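Local coordinates for protein sialidase B (Streptococcus pneumoniae serotype 4, PDB 4XJW) that cleaves terminal sialic acid residues linked alpha-(2->3), alpha-(2->6) or alpha-(2->8) from oligosaccharides, glycoproteins and glycolipids, at residues Asn448-Cys453 and Thr470-Glu475; Ile495-Ala500 and Thr516-Thr521. The protein carries 1 engineered substitution. All blocks are in the same frame, centred on the assembly; numbering follows the deposited sequence.

Overall arrangement
Followed from the N terminus, the chain passes through the lectin-like domain and enters the catalytic beta-propeller, where the two contacts lie in series, neither nesting nor crossing. Contact 1 closes the hairpin of strands 451-459 and 466-472 by pairing the strand ends farthest from the connecting loop. The chain then runs through strands 475-481 and 489-494 to the edge of the same sheet. Contact 2 opens in the loop that follows, and closes on the end of strand 513-518 in the next sheet. Contact 1 thus braces one blade, and contact 2 links its exit loop to the next. Their centres are 11 Å apart, joined by a probable G474 O to I495 N hydrogen bond and by Y471 packing against A500.

Contact 1: residues Asn448-Cys453 and Thr470-Glu475; sequences NGTYLC and TYTSGE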
loop_
_atom_site.group_PDB
_atom_site.type_symbol
_atom_site.label_atom_id
_atom_site.label_comp_id
_atom_site.label_asym_id
_atom_site.label_seq_id
_atom_site.Cartn_x
_atom_site.Cartn_y
_atom_site.Cartn_z
ATOM N N ASN A 448 6.624 -19.675 -16.373
ATOM C CA ASN A 448 6.885 -19.056 -15.076
ATOM C C ASN A 448 5.701 -19.237 -14.136
ATOM O O ASN A 448 4.631 -19.673 -14.558
ATOM C CB ASN A 448 7.223 -17.570 -15.248
ATOM C CG ASN A 448 6.054 -16.753 -15.754
ATOM O OD1 ASN A 448 5.283 -17.205 -16.600
ATOM N ND2 ASN A 448 5.914 -15.534 -15.235
ATOM N N GLY A 449 5.893 -18.914 -12.861
ATOM C CA GLY A 449 4.807 -19.009 -11.903
ATOM C C GLY A 449 3.656 -18.116 -12.322
ATOM O O GLY A 449 3.847 -17.111 -13.025
ATOM N N THR A 450 2.447 -18.494 -11.921
ATOM C CA THR A 450 1.316 -17.597 -12.063
ATOM C C THR A 450 1.479 -16.531 -10.984
ATOM O O THR A 450 2.324 -16.669 -10.097
ATOM C CB THR A 450 -0.020 -18.324 -11.890
ATOM O OG1 THR A 450 -0.076 -18.954 -10.601
ATOM C CG2 THR A 450 -0.199 -19.389 -12.985
ATOM N N TYR A 451 0.684 -15.473 -11.076
ATOM C CA TYR A 451 0.827 -14.339 -10.172
ATOM C C TYR A 451 -0.318 -14.353 -9.173
ATOM O O TYR A 451 -1.487 -14.364 -9.566
ATOM C CB TYR A 451 0.821 -13.037 -10.963
ATOM C CG TYR A 451 1.777 -13.032 -12.136
ATOM C CD1 TYR A 451 3.148 -13.038 -11.939
ATOM C CD2 TYR A 451 1.298 -13.027 -13.440
ATOM C CE1 TYR A 451 4.027 -13.037 -13.013
ATOM C CE2 TYR A 451 2.159 -13.021 -14.516
ATOM C CZ TYR A 451 3.521 -13.025 -14.298
ATOM O OH TYR A 451 4.374 -13.024 -15.385
ATOM N N LEU A 452 0.014 -14.356 -7.881
ATOM C CA LEU A 452 -1.012 -14.458 -6.857
ATOM C C LEU A 452 -1.909 -13.230 -6.871
ATOM O O LEU A 452 -1.436 -12.101 -6.999
ATOM C CB LEU A 452 -0.371 -14.621 -5.488
ATOM C CG LEU A 452 -1.285 -14.988 -4.326
ATOM C CD1 LEU A 452 -1.833 -16.389 -4.470
ATOM C CD2 LEU A 452 -0.504 -14.849 -3.025
ATOM N N CYS A 453 -3.210 -13.453 -6.735
ATOM C CA CYS A 453 -4.137 -12.343 -6.570
ATOM C C CYS A 453 -4.129 -11.895 -5.119
ATOM O O CYS A 453 -4.438 -12.684 -4.219
ATOM C CB CYS A 453 -5.557 -12.754 -6.960
ATOM S SG CYS A 453 -5.697 -13.300 -8.683
ATOM N N THR A 470 -5.118 -16.960 -8.837
ATOM C CA THR A 470 -3.903 -16.403 -9.428
ATOM C C THR A 470 -4.234 -16.081 -10.879
ATOM O O THR A 470 -5.271 -16.518 -11.388
ATOM C CB THR A 470 -2.718 -17.386 -9.385
ATOM O OG1 THR A 470 -2.898 -18.397 -10.395
ATOM C CG2 THR A 470 -2.593 -18.058 -8.009
ATOM N N TYR A 471 -3.380 -15.309 -11.541
ATOM C CA TYR A 471 -3.579 -15.022 -12.957
ATOM C C TYR A 471 -2.290 -15.209 -13.729
ATOM O O TYR A 471 -1.193 -15.211 -13.162
ATOM C CB TYR A 471 -4.119 -13.607 -13.165
ATOM C CG TYR A 471 -3.189 -12.522 -12.683
ATOM C CD1 TYR A 471 -2.248 -11.953 -13.541
ATOM C CD2 TYR A 471 -3.264 -12.042 -11.385
ATOM C CE1 TYR A 471 -1.395 -10.954 -13.103
ATOM C CE2 TYR A 471 -2.420 -11.051 -10.941
ATOM C CZ TYR A 471 -1.487 -10.509 -11.797
ATOM O OH TYR A 471 -0.650 -9.517 -11.325
ATOM N N THR A 472 -2.434 -15.406 -15.033
ATOM C CA THR A 472 -1.291 -15.431 -15.930
ATOM C C THR A 472 -1.798 -15.000 -17.288
ATOM O O THR A 472 -2.964 -14.644 -17.429
ATOM C CB THR A 472 -0.627 -16.825 -15.994
ATOM O OG1 THR A 472 0.588 -16.741 -16.753
ATOM C CG2 THR A 472 -1.545 -17.822 -16.639
ATOM N N SER A 473 -0.929 -15.004 -18.291
ATOM C CA SER A 473 -1.366 -14.599 -19.618
ATOM C C SER A 473 -2.477 -15.519 -20.120
ATOM O O SER A 473 -2.297 -16.725 -20.205
ATOM C CB SER A 473 -0.187 -14.601 -20.587
ATOM O OG SER A 473 -0.632 -14.398 -21.914
ATOM N N GLY A 474 -3.640 -14.942 -20.404
ATOM C CA GLY A 474 -4.731 -15.693 -21.001
ATOM C C GLY A 474 -5.685 -16.442 -20.086
ATOM O O GLY A 474 -6.668 -17.012 -20.570
ATOM N N GLU A 475 -5.425 -16.458 -18.776
ATOM C CA GLU A 475 -6.324 -17.193 -17.884
ATOM C C GLU A 475 -6.235 -16.777 -16.423
ATOM O O GLU A 475 -5.239 -16.203 -15.980
ATOM C CB GLU A 475 -6.090 -18.710 -17.985
ATOM C CG GLU A 475 -4.762 -19.206 -17.409
ATOM C CD GLU A 475 -4.630 -20.726 -17.405
ATOM O OE1 GLU A 475 -4.716 -21.339 -18.493
ATOM O OE2 GLU A 475 -4.439 -21.312 -16.315
HETATM O O HOH W 1 2.498 -16.012 -15.175
#
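Y451 and Y471 face each other as an antiparallel hydrogen-bonded pair, a compact example of how a beta hairpin combines backbone pairing with matched side chains. Y451 N donates to Y471 O over 2.8 Å; Y471 N returns a bond of 2.9 Å to Y451 O. One residue further, L452 and T470 make a non-hydrogen-bonded pair.

Aromatic contacts follow on the tyrosine side. With its CG lodged between the backbone N and the carbonyl carbon (chi1 62°), Y471 brings its ring against Y451, whose CB lies over one face, 3.7 Å from the Y471 ring centroid, in a CH-pi contact. The two rings meet obliquely, their planes at 47°. C453 SG reaches the edge of the Y471 ring instead, 5.2 Å from its centroid.

Polar groups hold the flanks. T450 OG1 donates a weak 2.9 Å bond to T470 OG1, which is also bonded to T477 O. A water bridges the segments, donating to G449 O at 2.8 Å and bonding to T472 OG1. N448 ND2 donates to Y451 OH, which lies in the plane of the N448 amide; the same ND2 also bonds N419 OD1.

Y471 lies close to the predicted active-site E503 and near Y615, probably the nucleophile. Around the pair, strand 475-481 packs on T470, Y471 and T472, and I421 of strand 420-426 meets both T450 and T470.

Contact 2: residues Ile495-Ala500 and Thr516-Thr521; sequences IPFKNA and TFFRTT
The phenyl ring of F497 packs on T520 and T521 across the junction between two blades of the sialidase beta-propeller. Here the loop leaving outer strand 489-494 lies against the end of strand 513-518 in the next blade, an example of blade-to-blade packing in which the two segments meet through side chains and share no hydrogen bond.

Apolar packing forms two patches. At one, I495 CG2 touches F518 CZ at 3.8 Å, the two side chains lying alongside each other and running opposite ways. F518 CG sits between its backbone N and carbonyl carbon (chi1 64°), which points the ring at the loop; its CE2 also comes 4.2 Å from F497 CE2. At the other patch, the far rim of F497 leans obliquely on T520, with F497 CZ 3.4 Å from T520 CB and F497 CE2 3.6 Å from T520 CG2. L476, A504 and A526 also pack on F518.

Polar groups are directed mainly to partners outside the pair. T520 OG1 bonds to K524 O, and T521 N is buried without a partner. R519, a substrate-binding residue by analogy with related sialidases, is held by a salt bridge to E503 and a hydrogen bond to Y551 O, and lies beside R581, likewise a probable substrate-binding residue.

T521 touches the loop at two points: its OG1 lies 3.4 Å from F497 CD1, and its CG2 is 4.1 Å from A500 CB.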
loop_
_atom_site.group_PDB
_atom_site.type_symbol
_atom_site.label_atom_id
_atom_site.label_comp_id
_atom_site.label_asym_id
_atom_site.label_seq_id
_atom_site.Cartn_x
_atom_site.Cartn_y
_atom_site.Cartn_z
ATOM N N ILE A 495 -9.673 -16.315 -20.054
ATOM C CA ILE A 495 -10.226 -14.970 -20.051
ATOM C C ILE A 495 -9.885 -14.266 -21.363
ATOM O O ILE A 495 -8.803 -14.479 -21.924
ATOM C CB ILE A 495 -9.768 -14.143 -18.805
ATOM C CG1 ILE A 495 -8.241 -14.012 -18.761
ATOM C CG2 ILE A 495 -10.292 -14.768 -17.516
ATOM C CD1 ILE A 495 -7.731 -13.250 -17.533
ATOM N N PRO A 496 -10.806 -13.425 -21.861
ATOM C CA PRO A 496 -10.620 -12.807 -23.187
ATOM C C PRO A 496 -9.481 -11.781 -23.213
ATOM O O PRO A 496 -9.617 -10.738 -23.857
ATOM C CB PRO A 496 -11.962 -12.101 -23.437
ATOM C CG PRO A 496 -12.931 -12.688 -22.437
ATOM C CD PRO A 496 -12.099 -13.061 -21.255
ATOM N N PHE A 497 -8.369 -12.088 -22.549
ATOM C CA PHE A 497 -7.300 -11.121 -22.338
ATOM C C PHE A 497 -5.921 -11.729 -22.480
ATOM O O PHE A 497 -5.648 -12.809 -21.955
ATOM C CB PHE A 497 -7.423 -10.489 -20.944
ATOM C CG PHE A 497 -8.736 -9.812 -20.709
ATOM C CD1 PHE A 497 -9.028 -8.617 -21.347
ATOM C CD2 PHE A 497 -9.684 -10.375 -19.862
ATOM C CE1 PHE A 497 -10.239 -7.993 -21.149
ATOM C CE2 PHE A 497 -10.906 -9.752 -19.656
ATOM C CZ PHE A 497 -11.183 -8.561 -20.308
ATOM N N LYS A 498 -5.054 -11.028 -23.200
ATOM C CA LYS A 498 -3.640 -11.354 -23.196
ATOM C C LYS A 498 -2.903 -10.435 -22.236
ATOM O O LYS A 498 -3.111 -9.219 -22.236
ATOM C CB LYS A 498 -3.047 -11.219 -24.596
ATOM C CG LYS A 498 -3.219 -12.451 -25.449
ATOM C CD LYS A 498 -2.568 -12.248 -26.805
ATOM C CE LYS A 498 -2.866 -13.403 -27.745
ATOM N NZ LYS A 498 -2.441 -13.087 -29.137
ATOM N N ASN A 499 -2.058 -11.033 -21.405
ATOM C CA ASN A 499 -1.144 -10.295 -20.533
ATOM C C ASN A 499 -1.768 -9.320 -19.529
ATOM O O ASN A 499 -1.077 -8.459 -18.994
ATOM C CB ASN A 499 -0.088 -9.567 -21.368
ATOM C CG ASN A 499 1.289 -10.162 -21.199
ATOM O OD1 ASN A 499 1.875 -10.095 -20.117
ATOM N ND2 ASN A 499 1.822 -10.744 -22.272
ATOM N N ALA A 500 -3.062 -9.456 -19.267
ATOM C CA ALA A 500 -3.729 -8.566 -18.326
ATOM C C ALA A 500 -3.259 -8.814 -16.890
ATOM O O ALA A 500 -2.878 -9.926 -16.532
ATOM C CB ALA A 500 -5.235 -8.726 -18.426
ATOM N N THR A 516 -16.361 -14.903 -9.004
ATOM C CA THR A 516 -15.062 -14.238 -8.997
ATOM C C THR A 516 -15.177 -12.910 -9.721
ATOM O O THR A 516 -15.638 -12.879 -10.855
ATOM C CB THR A 516 -14.024 -15.104 -9.699
ATOM O OG1 THR A 516 -13.937 -16.377 -9.042
ATOM C CG2 THR A 516 -12.662 -14.435 -9.677
ATOM N N PHE A 517 -14.774 -11.823 -9.063
ATOM C CA PHE A 517 -14.724 -10.497 -9.678
ATOM C C PHE A 517 -13.278 -10.176 -9.994
ATOM O O PHE A 517 -12.393 -10.394 -9.164
ATOM C CB PHE A 517 -15.307 -9.439 -8.734
ATOM C CG PHE A 517 -16.730 -9.712 -8.334
ATOM C CD1 PHE A 517 -17.787 -9.327 -9.152
ATOM C CD2 PHE A 517 -17.009 -10.377 -7.157
ATOM C CE1 PHE A 517 -19.092 -9.576 -8.790
ATOM C CE2 PHE A 517 -18.321 -10.640 -6.787
ATOM C CZ PHE A 517 -19.363 -10.245 -7.604
ATOM N N PHE A 518 -13.010 -9.673 -11.197
ATOM C CA PHE A 518 -11.622 -9.403 -11.552
ATOM C C PHE A 518 -11.373 -8.193 -12.434
ATOM O O PHE A 518 -12.235 -7.749 -13.185
ATOM C CB PHE A 518 -10.913 -10.651 -12.107
ATOM C CG PHE A 518 -11.477 -11.169 -13.415
ATOM C CD1 PHE A 518 -12.664 -11.884 -13.438
ATOM C CD2 PHE A 518 -10.793 -10.959 -14.604
ATOM C CE1 PHE A 518 -13.172 -12.379 -14.637
ATOM C CE2 PHE A 518 -11.283 -11.455 -15.797
ATOM C CZ PHE A 518 -12.479 -12.166 -15.812
ATOM N N ARG A 519 -10.168 -7.668 -12.283
ATOM C CA ARG A 519 -9.673 -6.519 -13.020
ATOM C C ARG A 519 -9.401 -6.906 -14.470
ATOM O O ARG A 519 -8.942 -8.020 -14.739
ATOM C CB ARG A 519 -8.379 -6.068 -12.328
ATOM C CG ARG A 519 -7.574 -5.005 -13.040
ATOM C CD ARG A 519 -6.304 -4.747 -12.239
ATOM N NE ARG A 519 -5.361 -3.930 -12.990
ATOM C CZ ARG A 519 -4.174 -3.558 -12.532
ATOM N NH1 ARG A 519 -3.791 -3.927 -11.319
ATOM N NH2 ARG A 519 -3.378 -2.812 -13.286
ATOM N N THR A 520 -9.676 -5.979 -15.396
ATOM C CA THR A 520 -9.456 -6.199 -16.829
ATOM C C THR A 520 -8.774 -4.999 -17.480
ATOM O O THR A 520 -8.321 -4.074 -16.806
ATOM C CB THR A 520 -10.766 -6.455 -17.609
ATOM O OG1 THR A 520 -11.532 -5.246 -17.699
ATOM C CG2 THR A 520 -11.595 -7.546 -16.945
ATOM N N THR A 521 -8.747 -5.004 -18.813
ATOM C CA THR A 521 -8.154 -3.913 -19.584
ATOM C C THR A 521 -9.233 -3.131 -20.324
ATOM O O THR A 521 -8.933 -2.281 -21.161
ATOM C CB THR A 521 -7.128 -4.447 -20.594
ATOM O OG1 THR A 521 -7.714 -5.511 -21.355
ATOM C CG2 THR A 521 -5.879 -4.947 -19.888
#